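Local coordinates for protein-L-isoaspartate O-methyltransferase beta-aspartate methyltransferase (Plasmodium falciparum, PDB 2PBF) that probably methylates isoaspartyl residues of damaged proteins, a repair reaction in which S-adenosyl-L-methionine gives the methyl group and becomes S-adenosyl-L-homocysteine, at residues Lys158-Phe163 with Val180-Glu185. Sequence-based numbering, arbitrary orientation.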
loop_
_atom_site.group_PDB
_atom_site.type_symbol
_atom_site.label_atom_id
_atom_site.label_comp_id
_atom_site.label_asym_id
_atom_site.label_seq_id
_atom_site.Cartn_x
_atom_site.Cartn_y
_atom_site.Cartn_z
ATOM N N LYS A 158 11.577 -0.046 -17.349
ATOM C CA LYS A 158 12.158 1.263 -17.693
ATOM C C LYS A 158 11.071 2.338 -17.637
ATOM O O LYS A 158 11.266 3.420 -17.083
ATOM C CB LYS A 158 12.797 1.222 -19.088
ATOM C CG LYS A 158 13.421 2.559 -19.546
ATOM C CD LYS A 158 13.907 2.514 -20.998
ATOM C CE LYS A 158 14.298 3.913 -21.495
ATOM N NZ LYS A 158 14.369 3.998 -23.001
ATOM N N GLU A 159 9.917 2.000 -18.202
ATOM C CA GLU A 159 8.775 2.897 -18.309
ATOM C C GLU A 159 8.187 3.331 -16.969
ATOM O O GLU A 159 7.720 4.463 -16.834
ATOM C CB GLU A 159 7.707 2.207 -19.149
ATOM C CG GLU A 159 6.482 3.026 -19.425
ATOM C CD GLU A 159 5.270 2.152 -19.735
ATOM O OE1 GLU A 159 5.423 1.114 -20.442
ATOM O OE2 GLU A 159 4.166 2.517 -19.257
ATOM N N LEU A 160 8.195 2.434 -15.979
ATOM C CA LEU A 160 7.675 2.751 -14.644
ATOM C C LEU A 160 8.524 3.801 -13.943
ATOM O O LEU A 160 8.029 4.555 -13.118
ATOM C CB LEU A 160 7.622 1.495 -13.769
ATOM C CG LEU A 160 6.405 0.577 -13.817
ATOM C CD1 LEU A 160 6.738 -0.753 -13.167
ATOM C CD2 LEU A 160 5.183 1.204 -13.137
ATOM N N GLY A 161 9.814 3.846 -14.261
ATOM C CA GLY A 161 10.726 4.718 -13.538
ATOM C C GLY A 161 11.040 4.269 -12.124
ATOM O O GLY A 161 10.994 3.078 -11.807
ATOM N N LEU A 162 11.352 5.247 -11.280
ATOM C CA LEU A 162 11.828 5.032 -9.933
ATOM C C LEU A 162 10.817 5.572 -8.921
ATOM O O LEU A 162 10.078 6.528 -9.217
ATOM C CB LEU A 162 13.184 5.713 -9.744
ATOM C CG LEU A 162 14.316 5.210 -10.644
ATOM C CD1 LEU A 162 15.514 6.151 -10.582
ATOM C CD2 LEU A 162 14.716 3.829 -10.214
ATOM N N PHE A 163 10.790 4.953 -7.738
ATOM C CA PHE A 163 9.766 5.250 -6.746
ATOM C C PHE A 163 10.337 5.599 -5.385
ATOM O O PHE A 163 11.192 4.911 -4.850
ATOM C CB PHE A 163 8.759 4.092 -6.641
ATOM C CG PHE A 163 7.887 3.957 -7.853
ATOM C CD1 PHE A 163 6.674 4.650 -7.942
ATOM C CD2 PHE A 163 8.288 3.174 -8.925
ATOM C CE1 PHE A 163 5.882 4.538 -9.075
ATOM C CE2 PHE A 163 7.506 3.051 -10.066
ATOM C CZ PHE A 163 6.295 3.734 -10.148
ATOM N N VAL A 180 13.776 -3.839 -5.873
ATOM C CA VAL A 180 15.057 -3.154 -5.620
ATOM C C VAL A 180 15.436 -2.209 -6.763
ATOM O O VAL A 180 15.990 -1.131 -6.536
ATOM C CB VAL A 180 16.216 -4.164 -5.308
ATOM C CG1 VAL A 180 17.599 -3.502 -5.401
ATOM C CG2 VAL A 180 16.019 -4.772 -3.952
ATOM N N ASP A 181 15.149 -2.610 -7.993
ATOM C CA ASP A 181 15.478 -1.759 -9.147
ATOM C C ASP A 181 14.508 -0.611 -9.353
ATOM O O ASP A 181 14.851 0.393 -9.963
ATOM C CB ASP A 181 15.580 -2.604 -10.422
ATOM C CG ASP A 181 16.771 -3.551 -10.391
ATOM O OD1 ASP A 181 17.678 -3.351 -9.545
ATOM O OD2 ASP A 181 16.786 -4.492 -11.195
ATOM N N LEU A 182 13.291 -0.768 -8.849
ATOM C CA LEU A 182 12.254 0.245 -9.002
ATOM C C LEU A 182 12.449 1.341 -7.977
ATOM O O LEU A 182 11.844 2.386 -8.068
ATOM C CB LEU A 182 10.864 -0.386 -8.900
ATOM C CG LEU A 182 10.340 -1.179 -10.105
ATOM C CD1 LEU A 182 8.919 -1.630 -9.844
ATOM C CD2 LEU A 182 10.395 -0.396 -11.415
ATOM N N LEU A 183 13.340 1.098 -7.025
ATOM C CA LEU A 183 13.528 1.958 -5.884
ATOM C C LEU A 183 14.447 3.146 -6.188
ATOM O O LEU A 183 15.557 2.970 -6.694
ATOM C CB LEU A 183 14.070 1.109 -4.728
ATOM C CG LEU A 183 14.106 1.647 -3.298
ATOM C CD1 LEU A 183 12.698 2.031 -2.833
ATOM C CD2 LEU A 183 14.727 0.604 -2.380
ATOM N N ALA A 184 13.982 4.352 -5.857
ATOM C CA ALA A 184 14.772 5.575 -6.016
ATOM C C ALA A 184 15.788 5.784 -4.891
ATOM O O ALA A 184 15.660 5.232 -3.785
ATOM C CB ALA A 184 13.853 6.814 -6.132
ATOM N N GLU A 185 16.796 6.599 -5.175
ATOM C CA GLU A 185 17.730 7.012 -4.149
ATOM C C GLU A 185 16.941 7.618 -2.994
ATOM O O GLU A 185 16.066 8.453 -3.214
ATOM C CB GLU A 185 18.726 8.025 -4.718
ATOM C CG GLU A 185 19.644 8.667 -3.679
ATOM C CD GLU A 185 20.703 7.715 -3.138
ATOM O OE1 GLU A 185 20.911 6.624 -3.750
ATOM O OE2 GLU A 185 21.327 8.078 -2.103
#
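Leu160 meets Leu182 near the C-terminal ends of helices 154-160 and 177-182: the two side chains meet at a slant, with CD1 of Leu160 4.1 Å from CD1 of Leu182 and equally near its CD2. Beyond them, Leu160 also rests on Val152 and Ile113, and Leu182 on Ile166. Gly161 leaves the helix with positive phi (72°), and its carbonyl O lies 3.5 Å from CD2 of Leu182. Leu162 then runs alongside the second segment on a more open side. CB of Leu162 packs on CB of Ala184 at 3.8 Å, while, with CG turned beside the backbone N, CD2 of Leu162 lies by the backbone oxygens of Asp181 and Leu183. Phe163 opens strand 163-168 and forms a parallel bridge with Leu183, using its N-H and its O to bond the residues on either side of that partner. Phe163 N donates to Leu182 O, 2.8 Å away, nearly in line with the carbonyl but bent at the hydrogen (135°). Leu162 CA adds a CH...O contact to the same Leu182 O at 3.2 Å. Ala184 N donates to Phe163 O at 3.0 Å, almost straight at the hydrogen (170°) though from above the carbonyl plane. CD2 of Phe163 lies 3.7 Å from Leu182 O, which sits at the ring edge, near its plane; the ring also touches Tyr111 and Ile113, with Arg83 in a cation-pi contact. Both segments thus lead from a helix into parallel strand pairing, in keeping with the Rossmann-like methyltransferase fold. Chemically, two backbone bonds fix the strand register, Leu182 O is gripped by an N-H and a weaker C-H donor, and leucine packing joins the two segments.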